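Local coordinates for protein YECBM32 (Yersinia enterocolitica, PDB 2JDA) that binds polygalacturonic acid, the pectin backbone of plant cell walls, as a periplasmic carbohydrate-binding module, at residues A[14-19]-A[42-47]; A[47-52]-A[110-115]; A[57-62]-A[103-108]; A[72-77]-A[116-121]. All coordinates share one frame; numbering follows the deposited sequence.

In the fold
Three of the four contacts are successive seams of one antiparallel sheet: interaction 1 joins strand 10-15 to 44-50, interaction 2 joins 44-50 to 112-120, and interaction 4 joins 112-120 to 71-78. Interactions 1 and 2 share Gln47, with centres 14 Å apart, while the backbones of interactions 1 and 4 meet where Thr117 N lies 2.8 Å from Ser44 O. Interaction 3 belongs to the other sheet, its centre 13 Å from that of interaction 2, and the two layers press together through Ile59, Ile61, Leu103, Ile75, Ile113 and Leu115. The calcium ion lies about 11 Å from the side chains of Val46, Leu48 and Ile61, so none of these contacts builds its site directly.

Interaction 1 (A[14-19]-A[42-47]); sequences TASGYD and GESWVQ
Ser16 packs against one face of the indole of Trp45, and its short side chain serves two purposes at once. Its CB sits over the face of the five-membered ring, 3.6 Å from the centroid and 22° off the normal, a CH-pi contact. One bond further, OG accepts a hydrogen bond from Trp45 N at 3.0 Å, and it also reaches a water that donates to Ser44 OG. The torsion responsible sets OG between the backbone N and the carbonyl carbon (chi1 55°), which turns the hydroxyl back to the neighbouring strand. The same ring face continues over the backbone: Ser16 N stands 3.4 Å above the indole plane, over its centre, and Ala15 C lies nearer the rim. At the edge, Thr14 OG1 lies in the ring plane, 3.6 Å from Trp45 CZ3. The Thr14 side chain runs beside that of Gln47, pointing the same way, and a water joins Thr14 OG1 to Gln47 O. In the backbone, Thr14 and Gln47 form a hydrogen-bonded pair, with Gln47 N to Thr14 O at 2.8 Å, and Ser16 N extends the ladder to Trp45 O at 2.9 Å. Ala15 and Val46, the next pair, turn their side chains to the opposite face, where both touch Trp38. The result is an antiparallel ladder with the Trp45 indole laid over the 15-16 backbone, at the edge of the five-stranded sheet in the beta-sandwich of an F5/8 type C (discoidin-like) domain.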
loop_
_atom_site.group_PDB
_atom_site.type_symbol
_atom_site.label_atom_id
_atom_site.label_comp_id
_atom_site.label_asym_id
_atom_site.label_seq_id
_atom_site.Cartn_x
_atom_site.Cartn_y
_atom_site.Cartn_z
ATOM N N THR A 14 6.597 8.906 1.248
ATOM C CA THR A 14 5.961 10.214 1.379
ATOM C C THR A 14 4.463 9.981 1.390
ATOM O O THR A 14 3.972 8.944 0.937
ATOM C CB THR A 14 6.376 11.192 0.276
ATOM O OG1 THR A 14 6.137 10.593 -1.008
ATOM C CG2 THR A 14 7.829 11.518 0.345
ATOM N N ALA A 15 3.714 10.960 1.838
ATOM C CA ALA A 15 2.262 10.846 1.845
ATOM C C ALA A 15 1.567 12.210 1.771
ATOM O O ALA A 15 2.155 13.252 2.079
ATOM C CB ALA A 15 1.797 10.078 3.069
ATOM N N SER A 16 0.283 12.177 1.407
ATOM C CA SER A 16 -0.536 13.353 1.388
ATOM C C SER A 16 -0.678 13.980 2.769
ATOM O O SER A 16 -0.846 15.195 2.860
ATOM C CB SER A 16 -1.935 12.992 0.903
ATOM O OG SER A 16 -2.513 11.980 1.645
ATOM N N GLY A 17 -0.681 13.147 3.796
ATOM C CA GLY A 17 -0.918 13.549 5.170
ATOM C C GLY A 17 -0.869 12.354 6.067
ATOM O O GLY A 17 -0.637 11.254 5.588
ATOM N N TYR A 18 -1.028 12.590 7.372
ATOM C CA TYR A 18 -0.944 11.551 8.349
ATOM C C TYR A 18 -1.532 12.067 9.662
ATOM O O TYR A 18 -1.615 13.268 9.892
ATOM C CB TYR A 18 0.558 11.160 8.555
ATOM C CG TYR A 18 1.454 12.248 9.106
ATOM C CD1 TYR A 18 1.855 12.238 10.452
ATOM C CD2 TYR A 18 1.916 13.275 8.317
ATOM C CE1 TYR A 18 2.664 13.206 10.982
ATOM C CE2 TYR A 18 2.718 14.272 8.845
ATOM C CZ TYR A 18 3.086 14.252 10.165
ATOM O OH TYR A 18 3.910 15.261 10.684
ATOM N N ASP A 19 -1.824 11.146 10.561
ATOM C CA ASP A 19 -2.351 11.452 11.896
ATOM C C ASP A 19 -1.174 11.865 12.744
ATOM O O ASP A 19 -0.455 11.026 13.264
ATOM C CB ASP A 19 -3.058 10.259 12.473
ATOM C CG ASP A 19 -3.684 10.513 13.809
ATOM O OD1 ASP A 19 -3.267 11.496 14.505
ATOM O OD2 ASP A 19 -4.567 9.708 14.202
ATOM N N GLY A 42 -9.693 11.153 4.556
ATOM C CA GLY A 42 -10.123 11.605 3.263
ATOM C C GLY A 42 -9.356 10.944 2.143
ATOM O O GLY A 42 -8.666 9.945 2.370
ATOM N N GLU A 43 -9.500 11.415 0.938
ATOM C CA GLU A 43 -8.770 10.854 -0.188
ATOM C C GLU A 43 -7.322 11.256 0.019
ATOM O O GLU A 43 -6.992 12.446 0.129
ATOM C CB GLU A 43 -9.298 11.341 -1.533
ATOM C CG GLU A 43 -10.610 10.700 -1.936
ATOM C CD GLU A 43 -11.096 11.184 -3.325
ATOM O OE1 GLU A 43 -10.234 11.204 -4.244
ATOM O OE2 GLU A 43 -12.345 11.342 -3.388
ATOM N N SER A 44 -6.461 10.245 0.064
ATOM C CA SER A 44 -5.090 10.377 0.486
ATOM C C SER A 44 -4.180 9.616 -0.498
ATOM O O SER A 44 -4.669 8.935 -1.432
ATOM C CB SER A 44 -4.954 9.831 1.878
ATOM O OG SER A 44 -5.768 10.523 2.796
ATOM N N TRP A 45 -2.893 9.682 -0.272
ATOM C CA TRP A 45 -1.956 8.857 -1.037
ATOM C C TRP A 45 -0.737 8.615 -0.193
ATOM O O TRP A 45 -0.387 9.403 0.670
ATOM C CB TRP A 45 -1.576 9.462 -2.418
ATOM C CG TRP A 45 -1.031 10.834 -2.380
ATOM C CD1 TRP A 45 -1.737 11.993 -2.461
ATOM C CD2 TRP A 45 0.314 11.210 -2.060
ATOM N NE1 TRP A 45 -0.893 13.070 -2.277
ATOM C CE2 TRP A 45 0.369 12.608 -2.026
ATOM C CE3 TRP A 45 1.500 10.494 -1.839
ATOM C CZ2 TRP A 45 1.537 13.308 -1.762
ATOM C CZ3 TRP A 45 2.668 11.199 -1.614
ATOM C CH2 TRP A 45 2.677 12.594 -1.561
ATOM N N VAL A 46 -0.081 7.484 -0.456
ATOM C CA VAL A 46 1.209 7.128 0.130
ATOM C C VAL A 46 2.071 6.590 -0.989
ATOM O O VAL A 46 1.595 5.800 -1.832
ATOM C CB VAL A 46 1.019 6.154 1.308
ATOM C CG1 VAL A 46 0.354 4.829 0.913
ATOM C CG2 VAL A 46 2.375 5.901 1.993
ATOM N N GLN A 47 3.310 7.070 -1.037
ATOM C CA GLN A 47 4.220 6.809 -2.156
ATOM C C GLN A 47 5.495 6.193 -1.647
ATOM O O GLN A 47 6.106 6.679 -0.723
ATOM C CB GLN A 47 4.502 8.087 -2.916
ATOM C CG GLN A 47 5.482 7.960 -4.071
ATOM C CD GLN A 47 5.680 9.274 -4.777
ATOM O OE1 GLN A 47 4.721 9.801 -5.326
ATOM N NE2 GLN A 47 6.907 9.833 -4.732
HETATM O O HOH W 1 7.978 8.659 -1.864
HETATM O O HOH W 2 -4.275 12.805 3.415
#

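Interaction 2 (A[47-52]-A[110-115]); sequences QLELDK and AKYIKL. With GOL (glycerol), chain F.
Tyr112 and Glu49 stand side by side on one face of the sheet, pointing the same way, with the carboxylate turned 54° from the phenol ring. Contact runs along the aliphatic part of Glu49: its CG comes within 3.6 Å of Tyr112 CE1. With CG anti to the backbone N (chi1 179°) and the chain extended beyond it, the carboxylate is carried to the level of the phenol hydroxyl, where a water bridges Glu49 OE1 and Tyr112 OH. Lys111 also runs alongside Glu49, but its NZ stays 4.4 Å from Glu49 OE2, too far for a salt bridge, and a second water spans the two. Lys111 CG lies 3.9 Å above one face of the Tyr112 ring, toward the rim. Lys111 and Tyr112 both face Ser78 of the next strand, as a classic beta bulge. Gln47 passes Tyr112 obliquely, its NE2 3.7 Å from Tyr112 CD1, amide and ring planes 70° apart. Gln47 OE1 accepts a hydrogen bond from O3 of a glycerol, probably from the crystallisation liquor, while Lys114 NZ donates to the glycerol O1 and makes a salt bridge with Asp116. Backbone bonds join Leu48 to Ile113 in both directions, and Leu50 N reaches Lys111 O at 2.8 Å. The chemistry is therefore divided: Leu48 and Ile113 face the apolar interior, whereas the other face combines a ring, opposite charges joined through water, and two polar side chains bridged by the glycerol.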
loop_
_atom_site.group_PDB
_atom_site.type_symbol
_atom_site.label_atom_id
_atom_site.label_comp_id
_atom_site.label_asym_id
_atom_site.label_seq_id
_atom_site.Cartn_x
_atom_site.Cartn_y
_atom_site.Cartn_z
ATOM N N GLN A 47 3.310 7.070 -1.037
ATOM C CA GLN A 47 4.220 6.809 -2.156
ATOM C C GLN A 47 5.495 6.193 -1.647
ATOM O O GLN A 47 6.106 6.679 -0.723
ATOM C CB GLN A 47 4.502 8.087 -2.916
ATOM C CG GLN A 47 5.482 7.960 -4.071
ATOM C CD GLN A 47 5.680 9.274 -4.777
ATOM O OE1 GLN A 47 4.721 9.801 -5.326
ATOM N NE2 GLN A 47 6.907 9.833 -4.732
ATOM N N LEU A 48 5.852 5.072 -2.240
ATOM C CA LEU A 48 6.999 4.240 -1.893
ATOM C C LEU A 48 8.056 4.424 -2.952
ATOM O O LEU A 48 7.781 4.188 -4.156
ATOM C CB LEU A 48 6.596 2.780 -1.809
ATOM C CG LEU A 48 5.369 2.481 -1.000
ATOM C CD1 LEU A 48 4.983 1.024 -1.156
ATOM C CD2 LEU A 48 5.534 2.869 0.442
ATOM N N GLU A 49 9.237 4.874 -2.557
ATOM C CA GLU A 49 10.378 4.976 -3.470
ATOM C C GLU A 49 11.307 3.836 -3.188
ATOM O O GLU A 49 11.683 3.608 -2.034
ATOM C CB GLU A 49 11.122 6.310 -3.272
ATOM C CG GLU A 49 12.339 6.471 -4.185
ATOM C CD GLU A 49 13.088 7.771 -3.956
ATOM O OE1 GLU A 49 12.457 8.763 -3.480
ATOM O OE2 GLU A 49 14.298 7.799 -4.345
ATOM N N LEU A 50 11.629 3.086 -4.241
ATOM C CA LEU A 50 12.577 1.970 -4.170
ATOM C C LEU A 50 13.998 2.488 -4.375
ATOM O O LEU A 50 14.203 3.575 -4.894
ATOM C CB LEU A 50 12.237 0.896 -5.196
ATOM C CG LEU A 50 10.775 0.426 -5.177
ATOM C CD1 LEU A 50 10.558 -0.646 -6.216
ATOM C CD2 LEU A 50 10.393 -0.077 -3.802
ATOM N N ASP A 51 14.965 1.631 -4.073
ATOM C CA ASP A 51 16.374 2.043 -4.229
ATOM C C ASP A 51 16.755 2.301 -5.688
ATOM O O ASP A 51 17.577 3.165 -6.014
ATOM C CB ASP A 51 17.276 0.981 -3.569
ATOM C CG ASP A 51 17.195 -0.379 -4.263
ATOM O OD1 ASP A 51 16.080 -0.972 -4.392
ATOM O OD2 ASP A 51 18.250 -0.940 -4.699
ATOM N N LYS A 52 16.130 1.558 -6.612
ATOM C CA LYS A 52 16.322 1.761 -8.028
ATOM C C LYS A 52 15.105 1.275 -8.818
ATOM O O LYS A 52 14.285 0.509 -8.286
ATOM C CB LYS A 52 17.527 0.946 -8.543
ATOM C CG LYS A 52 17.441 -0.505 -8.212
ATOM C CD LYS A 52 18.628 -1.348 -8.746
ATOM C CE LYS A 52 18.493 -2.697 -8.067
ATOM N NZ LYS A 52 17.594 -3.643 -8.817
ATOM N N ALA A 110 9.459 -0.286 -12.205
ATOM C CA ALA A 110 9.123 0.948 -11.495
ATOM C C ALA A 110 10.206 1.299 -10.479
ATOM O O ALA A 110 10.876 0.408 -9.956
ATOM C CB ALA A 110 7.776 0.831 -10.787
ATOM N N LYS A 111 10.334 2.605 -10.207
ATOM C CA LYS A 111 11.067 3.105 -9.035
ATOM C C LYS A 111 10.116 3.565 -7.932
ATOM O O LYS A 111 10.500 3.600 -6.802
ATOM C CB LYS A 111 12.000 4.243 -9.423
ATOM C CG LYS A 111 12.862 4.763 -8.309
ATOM C CD LYS A 111 13.894 5.711 -8.889
ATOM C CE LYS A 111 14.665 6.433 -7.839
ATOM N NZ LYS A 111 15.614 7.382 -8.496
ATOM N N TYR A 112 8.878 3.900 -8.286
ATOM C CA TYR A 112 7.903 4.417 -7.343
ATOM C C TYR A 112 6.597 3.649 -7.472
ATOM O O TYR A 112 6.117 3.352 -8.593
ATOM C CB TYR A 112 7.569 5.882 -7.574
ATOM C CG TYR A 112 8.770 6.802 -7.561
ATOM C CD1 TYR A 112 9.167 7.467 -6.412
ATOM C CD2 TYR A 112 9.471 7.074 -8.725
ATOM C CE1 TYR A 112 10.261 8.316 -6.437
ATOM C CE2 TYR A 112 10.552 7.938 -8.734
ATOM C CZ TYR A 112 10.934 8.563 -7.575
ATOM O OH TYR A 112 12.032 9.432 -7.579
ATOM N N ILE A 113 6.008 3.368 -6.315
ATOM C CA ILE A 113 4.668 2.797 -6.227
ATOM C C ILE A 113 3.853 3.752 -5.398
ATOM O O ILE A 113 4.233 4.068 -4.284
ATOM C CB ILE A 113 4.689 1.364 -5.610
ATOM C CG1 ILE A 113 5.512 0.382 -6.491
ATOM C CG2 ILE A 113 3.258 0.863 -5.339
ATOM C CD1 ILE A 113 4.794 -0.018 -7.752
ATOM N N LYS A 114 2.684 4.135 -5.880
ATOM C CA LYS A 114 1.807 5.054 -5.147
ATOM C C LYS A 114 0.455 4.433 -4.972
ATOM O O LYS A 114 -0.132 3.968 -5.939
ATOM C CB LYS A 114 1.729 6.401 -5.846
ATOM C CG LYS A 114 0.857 7.438 -5.079
ATOM C CD LYS A 114 1.002 8.833 -5.711
ATOM C CE LYS A 114 0.347 9.038 -7.057
ATOM N NZ LYS A 114 -1.034 9.637 -6.982
ATOM N N LEU A 115 -0.067 4.436 -3.750
ATOM C CA LEU A 115 -1.434 4.049 -3.473
ATOM C C LEU A 115 -2.238 5.307 -3.230
ATOM O O LEU A 115 -1.884 6.112 -2.369
ATOM C CB LEU A 115 -1.554 3.137 -2.252
ATOM C CG LEU A 115 -1.232 1.666 -2.485
ATOM C CD1 LEU A 115 0.202 1.486 -2.774
ATOM C CD2 LEU A 115 -1.600 0.858 -1.268
HETATM C C1 GOL F . 0.396 12.794 -5.541
HETATM O O1 GOL F . -0.239 12.382 -6.715
HETATM C C2 GOL F . 1.853 13.223 -5.679
HETATM O O2 GOL F . 2.240 13.964 -6.813
HETATM C C3 GOL F . 2.710 12.032 -5.518
HETATM O O3 GOL F . 4.106 12.359 -5.390
HETATM O O HOH W 3 12.740 10.600 -5.143
HETATM O O HOH W 4 15.541 9.505 -6.114
#

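Interaction 3 (A[57-62]-A[103-108]); sequences ENILIV and LTFTPV
Two backbone hydrogen bonds tie Ile59 to Leu103: Ile59 N reaches Leu103 O at 2.9 Å, and Leu103 N returns to Ile59 O at 2.8 Å. Leu103 O has a further neighbour in Asn58 CA, 3.2 Å away, as a CA-H...O contact. The apolar contacts lie on the inner side. Ile59 crosses Phe105 at about a right angle, its CD1 coming 3.9 Å from Phe105 CE2, and Ile61 CG2 packs obliquely against Leu103 CD1 at 4.0 Å. A first torsion of 38° swings the Phe105 ring toward 57-59 and brings its CZ to Asn58 N. Glu57 O stands 3.9 Å above one face of this ring, toward the rim. Water supplies the remaining polar link, donating to both Glu57 O and Phe105 O where the strands diverge and the chain turns a corner at Thr106. Past that corner, Pro107 CG approaches Glu57 CB. The Asn58 amide turns elsewhere, its OD1 accepting from Ser135 N. Such an antiparallel pair, with inward aliphatic side chains meeting Ile75 and Phe73 of the facing sheet, is characteristic of the core of a beta-sandwich.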
loop_
_atom_site.group_PDB
_atom_site.type_symbol
_atom_site.label_atom_id
_atom_site.label_comp_id
_atom_site.label_asym_id
_atom_site.label_seq_id
_atom_site.Cartn_x
_atom_site.Cartn_y
_atom_site.Cartn_z
ATOM N N GLU A 57 6.603 -7.518 -9.173
ATOM C CA GLU A 57 5.698 -8.627 -9.449
ATOM C C GLU A 57 4.628 -8.830 -8.409
ATOM O O GLU A 57 3.624 -9.486 -8.710
ATOM C CB GLU A 57 6.446 -9.916 -9.660
ATOM C CG GLU A 57 7.202 -10.484 -8.544
ATOM C CD GLU A 57 7.755 -11.842 -8.923
ATOM O OE1 GLU A 57 8.576 -11.855 -9.888
ATOM O OE2 GLU A 57 7.322 -12.882 -8.319
ATOM N N ASN A 58 4.788 -8.283 -7.198
ATOM C CA ASN A 58 3.696 -8.381 -6.230
ATOM C C ASN A 58 3.785 -7.255 -5.211
ATOM O O ASN A 58 4.830 -6.626 -5.085
ATOM C CB ASN A 58 3.587 -9.751 -5.567
ATOM C CG ASN A 58 4.562 -10.009 -4.507
ATOM O OD1 ASN A 58 4.723 -9.209 -3.588
ATOM N ND2 ASN A 58 5.239 -11.164 -4.593
ATOM N N ILE A 59 2.672 -7.005 -4.546
ATOM C CA ILE A 59 2.621 -6.097 -3.406
ATOM C C ILE A 59 1.901 -6.829 -2.282
ATOM O O ILE A 59 0.792 -7.316 -2.457
ATOM C CB ILE A 59 1.896 -4.801 -3.779
ATOM C CG1 ILE A 59 2.663 -4.023 -4.847
ATOM C CG2 ILE A 59 1.648 -3.975 -2.527
ATOM C CD1 ILE A 59 1.825 -3.002 -5.666
ATOM N N LEU A 60 2.527 -6.860 -1.117
ATOM C CA LEU A 60 1.905 -7.310 0.124
ATOM C C LEU A 60 1.275 -6.083 0.798
ATOM O O LEU A 60 1.963 -5.102 1.032
ATOM C CB LEU A 60 2.950 -7.940 1.044
ATOM C CG LEU A 60 2.450 -8.232 2.483
ATOM C CD1 LEU A 60 1.476 -9.371 2.533
ATOM C CD2 LEU A 60 3.621 -8.513 3.415
ATOM N N ILE A 61 -0.002 -6.150 1.113
ATOM C CA ILE A 61 -0.713 -5.110 1.841
ATOM C C ILE A 61 -1.341 -5.700 3.093
ATOM O O ILE A 61 -1.986 -6.744 3.066
ATOM C CB ILE A 61 -1.716 -4.337 0.939
ATOM C CG1 ILE A 61 -2.261 -3.143 1.711
ATOM C CG2 ILE A 61 -2.826 -5.234 0.389
ATOM C CD1 ILE A 61 -3.090 -2.198 0.867
ATOM N N VAL A 62 -1.090 -5.020 4.214
ATOM C CA VAL A 62 -1.570 -5.416 5.534
ATOM C C VAL A 62 -2.385 -4.233 6.083
ATOM O O VAL A 62 -1.854 -3.380 6.787
ATOM C CB VAL A 62 -0.400 -5.811 6.442
ATOM C CG1 VAL A 62 -0.947 -6.362 7.784
ATOM C CG2 VAL A 62 0.556 -6.809 5.748
ATOM N N LEU A 103 -0.977 -9.184 -3.569
ATOM C CA LEU A 103 -1.562 -8.707 -4.819
ATOM C C LEU A 103 -0.608 -8.967 -5.935
ATOM O O LEU A 103 0.572 -8.603 -5.827
ATOM C CB LEU A 103 -1.863 -7.198 -4.729
ATOM C CG LEU A 103 -2.639 -6.731 -3.495
ATOM C CD1 LEU A 103 -2.806 -5.236 -3.572
ATOM C CD2 LEU A 103 -3.938 -7.461 -3.317
ATOM N N THR A 104 -1.112 -9.527 -7.030
ATOM C CA THR A 104 -0.259 -9.844 -8.200
ATOM C C THR A 104 -0.837 -9.228 -9.464
ATOM O O THR A 104 -1.996 -8.873 -9.517
ATOM C CB THR A 104 -0.070 -11.354 -8.369
ATOM O OG1 THR A 104 -1.331 -11.976 -8.611
ATOM C CG2 THR A 104 0.507 -11.988 -7.136
ATOM N N PHE A 105 -0.001 -9.147 -10.495
ATOM C CA PHE A 105 -0.296 -8.373 -11.672
ATOM C C PHE A 105 0.821 -8.659 -12.673
ATOM O O PHE A 105 1.891 -9.180 -12.327
ATOM C CB PHE A 105 -0.355 -6.869 -11.370
ATOM C CG PHE A 105 0.673 -6.426 -10.366
ATOM C CD1 PHE A 105 1.972 -6.174 -10.747
ATOM C CD2 PHE A 105 0.351 -6.324 -9.028
ATOM C CE1 PHE A 105 2.927 -5.782 -9.805
ATOM C CE2 PHE A 105 1.269 -5.974 -8.098
ATOM C CZ PHE A 105 2.580 -5.701 -8.475
ATOM N N THR A 106 0.558 -8.343 -13.922
ATOM C CA THR A 106 1.597 -8.401 -14.961
ATOM C C THR A 106 2.810 -7.606 -14.458
ATOM O O THR A 106 2.647 -6.407 -14.113
ATOM C CB THR A 106 1.082 -7.750 -16.233
ATOM O OG1 THR A 106 0.079 -8.591 -16.835
ATOM C CG2 THR A 106 2.189 -7.628 -17.249
ATOM N N PRO A 107 3.991 -8.189 -14.422
ATOM C CA PRO A 107 5.141 -7.435 -13.927
ATOM C C PRO A 107 5.432 -6.198 -14.715
ATOM O O PRO A 107 5.322 -6.146 -15.917
ATOM C CB PRO A 107 6.282 -8.439 -13.993
ATOM C CG PRO A 107 5.577 -9.774 -13.877
ATOM C CD PRO A 107 4.307 -9.625 -14.584
ATOM N N VAL A 108 5.853 -5.171 -13.960
ATOM C CA VAL A 108 6.219 -3.860 -14.490
ATOM C C VAL A 108 7.584 -3.470 -13.957
ATOM O O VAL A 108 8.093 -4.071 -13.025
ATOM C CB VAL A 108 5.182 -2.771 -14.100
ATOM C CG1 VAL A 108 3.785 -3.157 -14.571
ATOM C CG2 VAL A 108 5.180 -2.495 -12.617
HETATM O O HOH W 5 3.062 -11.068 -10.799
#

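Interaction 4 (A[72-77]-A[116-121]); sequences KFSIFY and DTFGTD
Lys72 meets the 116-121 strand with both its backbone and its side chain. Its N donates to Gly119 O at 2.9 Å, and its O accepts from Phe118 N. The side chain starts beside Phe118 CB and runs along the strand; a bend at its last torsion (chi4 138°) leaves NZ 3.5 Å from Thr120 O, a weak hydrogen bond. A water does more here, accepting from Lys72 NZ and donating to both Phe118 O and Thr120 O. Asp116, the second main contributor, pairs with Ser74 through backbone bonds in both directions, Ser74 N to Asp116 O being 2.8 Å. The Asp116 and Phe76 side chains cross at about a right angle, carboxylate and ring planes being 37° apart, and Asp116 OD2 comes within 3.2 Å of Phe76 CE2. The other oxygen, OD1, makes a salt bridge with Lys114. Phe118 turns a ring edge to its partners: Ser74 OG lies near the ring plane, 3.6 Å from Phe118 CE2, while that hydroxyl is hydrogen-bonded to Gly90 N. Phe73 and Thr117 point to the other face of the sheet. The lysine ammonium is thus held mainly by water, with one weak direct bond to a carbonyl, whereas the carboxylate, packed obliquely against the Phe76 ring, probably keeps its negative charge through Lys114.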
loop_
_atom_site.group_PDB
_atom_site.type_symbol
_atom_site.label_atom_id
_atom_site.label_comp_id
_atom_site.label_asym_id
_atom_site.label_seq_id
_atom_site.Cartn_x
_atom_site.Cartn_y
_atom_site.Cartn_z
ATOM N N LYS A 72 -10.582 1.074 0.433
ATOM C CA LYS A 72 -10.750 1.351 -0.971
ATOM C C LYS A 72 -9.488 2.044 -1.445
ATOM O O LYS A 72 -9.051 3.026 -0.818
ATOM C CB LYS A 72 -11.941 2.251 -1.201
ATOM C CG LYS A 72 -13.211 1.735 -0.638
ATOM C CD LYS A 72 -14.357 2.727 -0.835
ATOM C CE LYS A 72 -15.430 2.652 0.259
ATOM N NZ LYS A 72 -15.749 4.098 0.559
ATOM N N PHE A 73 -8.892 1.581 -2.546
ATOM C CA PHE A 73 -7.657 2.140 -3.036
ATOM C C PHE A 73 -7.365 1.812 -4.471
ATOM O O PHE A 73 -7.972 0.915 -5.043
ATOM C CB PHE A 73 -6.479 1.681 -2.147
ATOM C CG PHE A 73 -6.131 0.203 -2.256
ATOM C CD1 PHE A 73 -4.946 -0.213 -2.875
ATOM C CD2 PHE A 73 -6.964 -0.783 -1.767
ATOM C CE1 PHE A 73 -4.668 -1.527 -2.995
ATOM C CE2 PHE A 73 -6.672 -2.116 -1.909
ATOM C CZ PHE A 73 -5.478 -2.476 -2.505
ATOM N N SER A 74 -6.399 2.544 -5.022
ATOM C CA SER A 74 -5.835 2.358 -6.343
ATOM C C SER A 74 -4.324 2.303 -6.254
ATOM O O SER A 74 -3.763 2.877 -5.343
ATOM C CB SER A 74 -6.271 3.483 -7.309
ATOM O OG SER A 74 -7.675 3.497 -7.438
ATOM N N ILE A 75 -3.678 1.598 -7.178
ATOM C CA ILE A 75 -2.207 1.472 -7.178
ATOM C C ILE A 75 -1.663 1.902 -8.495
ATOM O O ILE A 75 -2.170 1.480 -9.541
ATOM C CB ILE A 75 -1.716 0.032 -6.957
ATOM C CG1 ILE A 75 -2.369 -0.604 -5.765
ATOM C CG2 ILE A 75 -0.218 -0.007 -6.781
ATOM C CD1 ILE A 75 -2.122 -2.093 -5.663
ATOM N N PHE A 76 -0.623 2.728 -8.441
ATOM C CA PHE A 76 0.039 3.309 -9.594
ATOM C C PHE A 76 1.537 3.064 -9.517
ATOM O O PHE A 76 2.090 2.891 -8.418
ATOM C CB PHE A 76 -0.223 4.822 -9.719
ATOM C CG PHE A 76 -1.655 5.152 -9.882
ATOM C CD1 PHE A 76 -2.215 5.263 -11.149
ATOM C CD2 PHE A 76 -2.481 5.286 -8.775
ATOM C CE1 PHE A 76 -3.588 5.548 -11.281
ATOM C CE2 PHE A 76 -3.821 5.562 -8.909
ATOM C CZ PHE A 76 -4.366 5.657 -10.183
ATOM N N TYR A 77 2.168 3.038 -10.682
ATOM C CA TYR A 77 3.615 2.914 -10.734
ATOM C C TYR A 77 4.216 3.957 -11.669
ATOM O O TYR A 77 3.577 4.486 -12.575
ATOM C CB TYR A 77 4.061 1.507 -11.148
ATOM C CG TYR A 77 3.705 1.102 -12.574
ATOM C CD1 TYR A 77 4.644 1.185 -13.597
ATOM C CD2 TYR A 77 2.427 0.660 -12.899
ATOM C CE1 TYR A 77 4.296 0.796 -14.931
ATOM C CE2 TYR A 77 2.087 0.300 -14.212
ATOM C CZ TYR A 77 3.033 0.343 -15.208
ATOM O OH TYR A 77 2.644 -0.021 -16.505
ATOM N N ASP A 116 -3.299 5.493 -4.011
ATOM C CA ASP A 116 -4.277 6.540 -3.757
ATOM C C ASP A 116 -5.390 5.835 -2.978
ATOM O O ASP A 116 -5.896 4.788 -3.413
ATOM C CB ASP A 116 -4.830 7.131 -5.045
ATOM C CG ASP A 116 -3.792 7.859 -5.885
ATOM O OD1 ASP A 116 -2.640 8.162 -5.395
ATOM O OD2 ASP A 116 -4.053 8.139 -7.094
ATOM N N THR A 117 -5.761 6.358 -1.820
ATOM C CA THR A 117 -6.662 5.661 -0.905
ATOM C C THR A 117 -7.899 6.521 -0.669
ATOM O O THR A 117 -7.852 7.748 -0.698
ATOM C CB THR A 117 -5.983 5.319 0.431
ATOM O OG1 THR A 117 -5.607 6.511 1.121
ATOM C CG2 THR A 117 -4.695 4.535 0.214
ATOM N N PHE A 118 -9.012 5.844 -0.404
ATOM C CA PHE A 118 -10.334 6.486 -0.366
ATOM C C PHE A 118 -11.099 6.193 0.912
ATOM O O PHE A 118 -12.340 6.379 0.937
ATOM C CB PHE A 118 -11.163 6.068 -1.597
ATOM C CG PHE A 118 -10.454 6.276 -2.898
ATOM C CD1 PHE A 118 -10.457 7.487 -3.520
ATOM C CD2 PHE A 118 -9.736 5.265 -3.492
ATOM C CE1 PHE A 118 -9.737 7.687 -4.689
ATOM C CE2 PHE A 118 -9.030 5.466 -4.696
ATOM C CZ PHE A 118 -9.010 6.673 -5.243
ATOM N N GLY A 119 -10.393 5.777 1.983
ATOM C CA GLY A 119 -11.033 5.407 3.232
ATOM C C GLY A 119 -11.577 4.015 3.179
ATOM O O GLY A 119 -11.269 3.239 2.271
ATOM N N THR A 120 -12.413 3.686 4.169
ATOM C CA THR A 120 -12.994 2.359 4.243
ATOM C C THR A 120 -14.503 2.458 4.150
ATOM O O THR A 120 -15.105 3.554 3.948
ATOM C CB THR A 120 -12.612 1.636 5.526
ATOM O OG1 THR A 120 -13.245 2.266 6.689
ATOM C CG2 THR A 120 -11.152 1.656 5.780
ATOM N N ASP A 121 -15.122 1.266 4.241
ATOM C CA ASP A 121 -16.585 1.165 4.348
ATOM C C ASP A 121 -17.136 1.548 5.700
ATOM O O ASP A 121 -18.367 1.563 5.860
ATOM C CB ASP A 121 -17.035 -0.242 3.909
ATOM C CG ASP A 121 -16.403 -1.391 4.724
ATOM O OD1 ASP A 121 -15.359 -1.225 5.414
ATOM O OD2 ASP A 121 -16.916 -2.554 4.742
HETATM O O HOH W 6 -14.561 5.844 2.558
#